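Local coordinates for protein fimbrium subunit Fim1C (PDB 4QB7) that is probably a component of the fimbrium tip, part of the filamentous surface appendages that mediate cell adhesion and biofilm formation, at residues F40-Y45 with V160-S165; F94-Y99 with I111-Q116. One frame throughout, in Å; residues are numbered along the deposited sequence.

Contact 1 of 2, residues F40-Y45 with V160-S165; sequences FGIFAY and VQFKFS. With SO4 (sulfate ion), chain M.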
loop_
_atom_site.group_PDB
_atom_site.type_symbol
_atom_site.label_atom_id
_atom_site.label_comp_id
_atom_site.label_asym_id
_atom_site.label_seq_id
_atom_site.Cartn_x
_atom_site.Cartn_y
_atom_site.Cartn_z
ATOM N N PHE A 40 -13.969 5.710 -7.963
ATOM C CA PHE A 40 -14.177 4.925 -6.744
ATOM C C PHE A 40 -15.577 4.314 -6.720
ATOM O O PHE A 40 -16.395 4.619 -7.589
ATOM C CB PHE A 40 -13.921 5.811 -5.496
ATOM C CG PHE A 40 -14.800 7.038 -5.333
ATOM C CD1 PHE A 40 -14.480 8.237 -5.973
ATOM C CD2 PHE A 40 -15.901 7.015 -4.486
ATOM C CE1 PHE A 40 -15.270 9.371 -5.806
ATOM C CE2 PHE A 40 -16.695 8.157 -4.323
ATOM C CZ PHE A 40 -16.364 9.332 -4.976
ATOM N N GLY A 41 -15.813 3.433 -5.751
ATOM C CA GLY A 41 -17.093 2.764 -5.549
ATOM C C GLY A 41 -17.725 3.124 -4.215
ATOM O O GLY A 41 -17.025 3.209 -3.204
ATOM N N ILE A 42 -19.048 3.350 -4.207
ATOM C CA ILE A 42 -19.812 3.756 -3.025
ATOM C C ILE A 42 -20.796 2.690 -2.584
ATOM O O ILE A 42 -21.479 2.098 -3.417
ATOM C CB ILE A 42 -20.603 5.076 -3.295
ATOM C CG1 ILE A 42 -19.736 6.160 -3.962
ATOM C CG2 ILE A 42 -21.297 5.601 -2.021
ATOM C CD1 ILE A 42 -20.534 7.361 -4.521
ATOM N N PHE A 43 -20.906 2.514 -1.258
ATOM C CA PHE A 43 -21.919 1.747 -0.545
ATOM C C PHE A 43 -22.762 2.749 0.185
ATOM O O PHE A 43 -22.209 3.667 0.784
ATOM C CB PHE A 43 -21.320 0.754 0.443
ATOM C CG PHE A 43 -20.531 -0.389 -0.141
ATOM C CD1 PHE A 43 -19.156 -0.274 -0.346
ATOM C CD2 PHE A 43 -21.129 -1.624 -0.362
ATOM C CE1 PHE A 43 -18.405 -1.363 -0.819
ATOM C CE2 PHE A 43 -20.391 -2.703 -0.854
ATOM C CZ PHE A 43 -19.034 -2.569 -1.075
ATOM N N ALA A 44 -24.088 2.631 0.122
ATOM C CA ALA A 44 -24.970 3.534 0.844
ATOM C C ALA A 44 -26.120 2.750 1.458
ATOM O O ALA A 44 -26.767 1.942 0.795
ATOM C CB ALA A 44 -25.468 4.643 -0.056
ATOM N N TYR A 45 -26.338 2.977 2.754
ATOM C CA TYR A 45 -27.333 2.306 3.584
ATOM C C TYR A 45 -28.346 3.311 4.111
ATOM O O TYR A 45 -28.023 4.177 4.928
ATOM C CB TYR A 45 -26.621 1.613 4.768
ATOM C CG TYR A 45 -25.597 0.555 4.415
ATOM C CD1 TYR A 45 -24.368 0.900 3.851
ATOM C CD2 TYR A 45 -25.793 -0.773 4.765
ATOM C CE1 TYR A 45 -23.400 -0.066 3.562
ATOM C CE2 TYR A 45 -24.818 -1.742 4.510
ATOM C CZ TYR A 45 -23.645 -1.388 3.866
ATOM O OH TYR A 45 -22.703 -2.342 3.588
ATOM N N VAL A 160 -21.862 14.657 -0.343
ATOM C CA VAL A 160 -21.146 13.663 0.439
ATOM C C VAL A 160 -19.668 13.886 0.164
ATOM O O VAL A 160 -19.227 13.735 -0.976
ATOM C CB VAL A 160 -21.611 12.195 0.164
ATOM C CG1 VAL A 160 -20.964 11.234 1.141
ATOM C CG2 VAL A 160 -23.131 12.080 0.246
ATOM N N GLN A 161 -18.913 14.319 1.180
ATOM C CA GLN A 161 -17.483 14.522 0.987
ATOM C C GLN A 161 -16.706 13.308 1.488
ATOM O O GLN A 161 -16.629 13.071 2.699
ATOM C CB GLN A 161 -16.969 15.793 1.668
ATOM C CG GLN A 161 -15.509 16.043 1.267
ATOM C CD GLN A 161 -14.777 17.061 2.086
ATOM O OE1 GLN A 161 -14.805 17.048 3.321
ATOM N NE2 GLN A 161 -14.021 17.906 1.404
ATOM N N PHE A 162 -16.091 12.571 0.553
ATOM C CA PHE A 162 -15.290 11.413 0.874
ATOM C C PHE A 162 -13.876 11.861 1.186
ATOM O O PHE A 162 -13.391 12.838 0.630
ATOM C CB PHE A 162 -15.326 10.385 -0.266
ATOM C CG PHE A 162 -16.713 9.869 -0.570
ATOM C CD1 PHE A 162 -17.264 8.825 0.169
ATOM C CD2 PHE A 162 -17.478 10.436 -1.591
ATOM C CE1 PHE A 162 -18.564 8.373 -0.088
ATOM C CE2 PHE A 162 -18.778 9.982 -1.852
ATOM C CZ PHE A 162 -19.317 8.958 -1.094
ATOM N N LYS A 163 -13.241 11.159 2.111
ATOM C CA LYS A 163 -11.901 11.368 2.645
ATOM C C LYS A 163 -11.293 9.984 2.677
ATOM O O LYS A 163 -11.699 9.166 3.493
ATOM C CB LYS A 163 -12.046 11.984 4.052
ATOM C CG LYS A 163 -11.024 13.009 4.509
ATOM C CD LYS A 163 -11.821 14.071 5.274
ATOM C CE LYS A 163 -11.063 14.878 6.302
ATOM N NZ LYS A 163 -11.871 16.062 6.740
ATOM N N PHE A 164 -10.433 9.670 1.705
ATOM C CA PHE A 164 -9.844 8.348 1.571
ATOM C C PHE A 164 -8.581 8.177 2.396
ATOM O O PHE A 164 -7.723 9.061 2.417
ATOM C CB PHE A 164 -9.544 8.067 0.101
ATOM C CG PHE A 164 -10.805 7.840 -0.693
ATOM C CD1 PHE A 164 -11.510 6.643 -0.585
ATOM C CD2 PHE A 164 -11.278 8.812 -1.569
ATOM C CE1 PHE A 164 -12.674 6.432 -1.323
ATOM C CE2 PHE A 164 -12.461 8.607 -2.289
ATOM C CZ PHE A 164 -13.142 7.413 -2.172
ATOM N N SER A 165 -8.465 7.024 3.074
ATOM C CA SER A 165 -7.281 6.692 3.872
ATOM C C SER A 165 -6.584 5.493 3.284
ATOM O O SER A 165 -7.251 4.611 2.753
ATOM C CB SER A 165 -7.677 6.406 5.315
ATOM O OG SER A 165 -7.816 7.605 6.054
HETATM S S SO4 M . -12.300 21.102 2.805
HETATM O O1 SO4 M . -11.496 22.325 2.906
HETATM O O2 SO4 M . -12.469 20.494 4.133
HETATM O O3 SO4 M . -13.617 21.425 2.255
HETATM O O4 SO4 M . -11.615 20.170 1.910
#
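An aromatic cluster of F40, F162 and F164 lies buried between non-neighbouring strands of a large mixed beta sheet in this fimbrillin-like protein, and it illustrates how two strands that share no hydrogen bonds can still be joined through their side chains. Strands 40-47 and 159-178 both belong to that sheet: the CA atoms of I42 and F162 lie 9.7 Å apart, and the rings bridge the interval. F40 is the middle member. It takes part in two T-shaped (edge-to-face) pairs, in one as the edge and in the other as the face. Its far rim points at the face of F162, with F40 CE2 3.6 Å from F162 CD2 and the planes inclined at 61°. V160 CG1 lies over the opposite face of F162, which is thus held between F40 and its own strand. F164 CZ lies over a face of F40, 3.6 Å from F40 CG, with the two planes at 68°. With CG between the backbone N and the carbonyl carbon (chi1 60°), the F40 ring extends toward 160-165 and meets both rings. Replacing F40 by an alanine would probably leave a gap over F162 and F164 and cost each its aromatic partner here. V18 and L16 of strand 15-18, together with A95, also line this cluster, and W76 adds another edge-to-face partner to F40. Further along, I42 crosses F162 at about a right angle, its CD1 reaching F162 CZ at 4.0 Å. Q161, whose side chain takes no part in the cluster, directs NE2 in weak hydrogen bonds to OD2 of D17 and to a sulfate ion, probably from the crystallisation liquor, with Q161 NE2 3.3 Å from sulfate O4.

Contact 2 of 2, residues F94-Y99 with I111-Q116; sequences FAYAPY and ITLSGQ. With SO4 (sulfate ion), chain P.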
loop_
_atom_site.group_PDB
_atom_site.type_symbol
_atom_site.label_atom_id
_atom_site.label_comp_id
_atom_site.label_asym_id
_atom_site.label_seq_id
_atom_site.Cartn_x
_atom_site.Cartn_y
_atom_site.Cartn_z
ATOM N N PHE A 94 -20.045 4.581 2.644
ATOM C CA PHE A 94 -18.720 3.956 2.674
ATOM C C PHE A 94 -18.183 4.026 1.258
ATOM O O PHE A 94 -18.970 4.060 0.306
ATOM C CB PHE A 94 -18.763 2.496 3.184
ATOM C CG PHE A 94 -19.343 2.338 4.564
ATOM C CD1 PHE A 94 -18.555 2.539 5.695
ATOM C CD2 PHE A 94 -20.681 2.001 4.737
ATOM C CE1 PHE A 94 -19.102 2.399 6.973
ATOM C CE2 PHE A 94 -21.222 1.845 6.019
ATOM C CZ PHE A 94 -20.434 2.067 7.124
ATOM N N ALA A 95 -16.868 4.035 1.099
ATOM C CA ALA A 95 -16.272 4.087 -0.229
ATOM C C ALA A 95 -14.918 3.403 -0.218
ATOM O O ALA A 95 -14.288 3.329 0.835
ATOM C CB ALA A 95 -16.130 5.530 -0.684
ATOM N N TYR A 96 -14.479 2.908 -1.384
ATOM C CA TYR A 96 -13.160 2.291 -1.582
ATOM C C TYR A 96 -12.633 2.694 -2.974
ATOM O O TYR A 96 -13.392 3.131 -3.849
ATOM C CB TYR A 96 -13.219 0.735 -1.427
ATOM C CG TYR A 96 -13.810 0.049 -2.637
ATOM C CD1 TYR A 96 -15.187 0.013 -2.836
ATOM C CD2 TYR A 96 -12.990 -0.449 -3.653
ATOM C CE1 TYR A 96 -15.736 -0.489 -4.012
ATOM C CE2 TYR A 96 -13.528 -0.925 -4.848
ATOM C CZ TYR A 96 -14.904 -0.938 -5.021
ATOM O OH TYR A 96 -15.455 -1.447 -6.168
ATOM N N ALA A 97 -11.344 2.510 -3.184
ATOM C CA ALA A 97 -10.708 2.774 -4.474
ATOM C C ALA A 97 -9.416 1.965 -4.572
ATOM O O ALA A 97 -8.830 1.636 -3.533
ATOM C CB ALA A 97 -10.456 4.260 -4.691
ATOM N N PRO A 98 -8.994 1.568 -5.804
ATOM C CA PRO A 98 -9.608 1.862 -7.119
ATOM C C PRO A 98 -10.875 1.038 -7.301
ATOM O O PRO A 98 -11.005 -0.012 -6.681
ATOM C CB PRO A 98 -8.497 1.478 -8.105
ATOM C CG PRO A 98 -7.753 0.393 -7.407
ATOM C CD PRO A 98 -7.768 0.763 -5.956
ATOM N N TYR A 99 -11.816 1.521 -8.112
ATOM C CA TYR A 99 -13.079 0.825 -8.340
ATOM C C TYR A 99 -12.892 -0.572 -8.972
ATOM O O TYR A 99 -12.083 -0.738 -9.879
ATOM C CB TYR A 99 -13.961 1.689 -9.224
ATOM C CG TYR A 99 -15.269 1.051 -9.628
ATOM C CD1 TYR A 99 -16.369 1.069 -8.774
ATOM C CD2 TYR A 99 -15.438 0.505 -10.900
ATOM C CE1 TYR A 99 -17.577 0.483 -9.143
ATOM C CE2 TYR A 99 -16.656 -0.039 -11.297
ATOM C CZ TYR A 99 -17.718 -0.064 -10.408
ATOM O OH TYR A 99 -18.921 -0.598 -10.798
ATOM N N ILE A 111 -10.063 -7.272 -5.729
ATOM C CA ILE A 111 -10.974 -6.797 -4.689
ATOM C C ILE A 111 -12.290 -7.585 -4.827
ATOM O O ILE A 111 -12.909 -7.567 -5.879
ATOM C CB ILE A 111 -11.218 -5.238 -4.785
ATOM C CG1 ILE A 111 -9.988 -4.409 -4.389
ATOM C CG2 ILE A 111 -12.435 -4.788 -3.973
ATOM C CD1 ILE A 111 -10.103 -2.862 -4.753
ATOM N N THR A 112 -12.712 -8.262 -3.761
ATOM C CA THR A 112 -13.987 -8.995 -3.664
ATOM C C THR A 112 -14.783 -8.267 -2.585
ATOM O O THR A 112 -14.259 -8.012 -1.492
ATOM C CB THR A 112 -13.745 -10.493 -3.368
ATOM O OG1 THR A 112 -12.965 -11.059 -4.413
ATOM C CG2 THR A 112 -15.033 -11.280 -3.236
ATOM N N LEU A 113 -16.019 -7.880 -2.897
ATOM C CA LEU A 113 -16.840 -7.132 -1.947
ATOM C C LEU A 113 -17.847 -8.030 -1.253
ATOM O O LEU A 113 -18.254 -9.081 -1.787
ATOM C CB LEU A 113 -17.590 -5.987 -2.650
ATOM C CG LEU A 113 -16.799 -4.983 -3.471
ATOM C CD1 LEU A 113 -17.734 -4.098 -4.189
ATOM C CD2 LEU A 113 -15.902 -4.135 -2.608
ATOM N N SER A 114 -18.287 -7.583 -0.068
ATOM C CA SER A 114 -19.351 -8.230 0.688
ATOM C C SER A 114 -20.632 -8.120 -0.147
ATOM O O SER A 114 -20.805 -7.133 -0.867
ATOM C CB SER A 114 -19.502 -7.568 2.052
ATOM O OG SER A 114 -19.589 -6.160 1.914
ATOM N N GLY A 115 -21.470 -9.152 -0.094
ATOM C CA GLY A 115 -22.695 -9.247 -0.884
ATOM C C GLY A 115 -23.685 -8.114 -0.750
ATOM O O GLY A 115 -23.684 -7.392 0.252
ATOM N N GLN A 116 -24.559 -7.980 -1.766
ATOM C CA GLN A 116 -25.615 -6.966 -1.856
ATOM C C GLN A 116 -26.678 -7.147 -0.755
ATOM O O GLN A 116 -27.387 -6.196 -0.424
ATOM C CB GLN A 116 -26.264 -7.038 -3.244
ATOM C CG GLN A 116 -27.180 -5.860 -3.593
ATOM C CD GLN A 116 -27.436 -5.741 -5.076
ATOM O OE1 GLN A 116 -27.140 -6.660 -5.873
ATOM N NE2 GLN A 116 -27.975 -4.583 -5.477
HETATM S S SO4 P . -19.553 -0.861 -14.147
HETATM O O1 SO4 P . -19.836 -1.611 -12.921
HETATM O O2 SO4 P . -20.135 0.504 -14.089
HETATM O O3 SO4 P . -18.110 -0.742 -14.359
HETATM O O4 SO4 P . -20.122 -1.620 -15.262
#
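The phenolic oxygen of Y96, in van der Waals reach of L113 CD1, is held from outside the two segments by hydrogen bonds to OD1 of N66 and to the backbone N of E100. The ring has apolar neighbours while its buried hydroxyl has polar ones. L113 approaches from the facing strand and places CD2 over one face of the ring, a CH-pi contact 4.2 Å from the centroid and 20° off the normal, displaced toward the CE1 side, where L113 CD2 is 3.9 Å from Y96 CE1. I111 crosses the same ring obliquely on the CD2 side, its CD1 lying 3.9 Å from Y96 CD2. I111 CD1 also packs 3.6 Å from P98 O, just past the cis peptide bond joining A97 to P98. A first torsion of 77° leaves Y96 CG between its backbone N and carbonyl carbon, from where the ring projects toward 111-113. Beyond P98 the chain turns off, and the hydroxyl of Y99 lies beside a sulfate ion, probably from the crystallisation liquor; the modelled bond is very short and its length doubtful. In the fold, the contact lies between two sheets: 90-97 runs beside 40-47 in the large mixed sheet, 111-113 pairs with 123-127 in a small antiparallel one, and F43 and I124 close in on Y96 and L113.

Overall arrangement
Contact 1 and contact 2 are both buried, their centres about 10 Å apart, and they use the two sides of one piece of sheet. Strands 40-47 and 90-97 are antiparallel neighbours, joined by backbone hydrogen bonds such as F43 N to F94 O (2.9 Å). From this shared base, 40-45 reaches one way to a strand of the same sheet, whereas 94-99 reaches the other way to a separate small sheet. The chemistry follows: ring against ring between strands of the same sheet, aliphatic methyls against one polar-ended ring between the two sheets. Along the chain, contact 2 is nested within the loop that contact 1 closes.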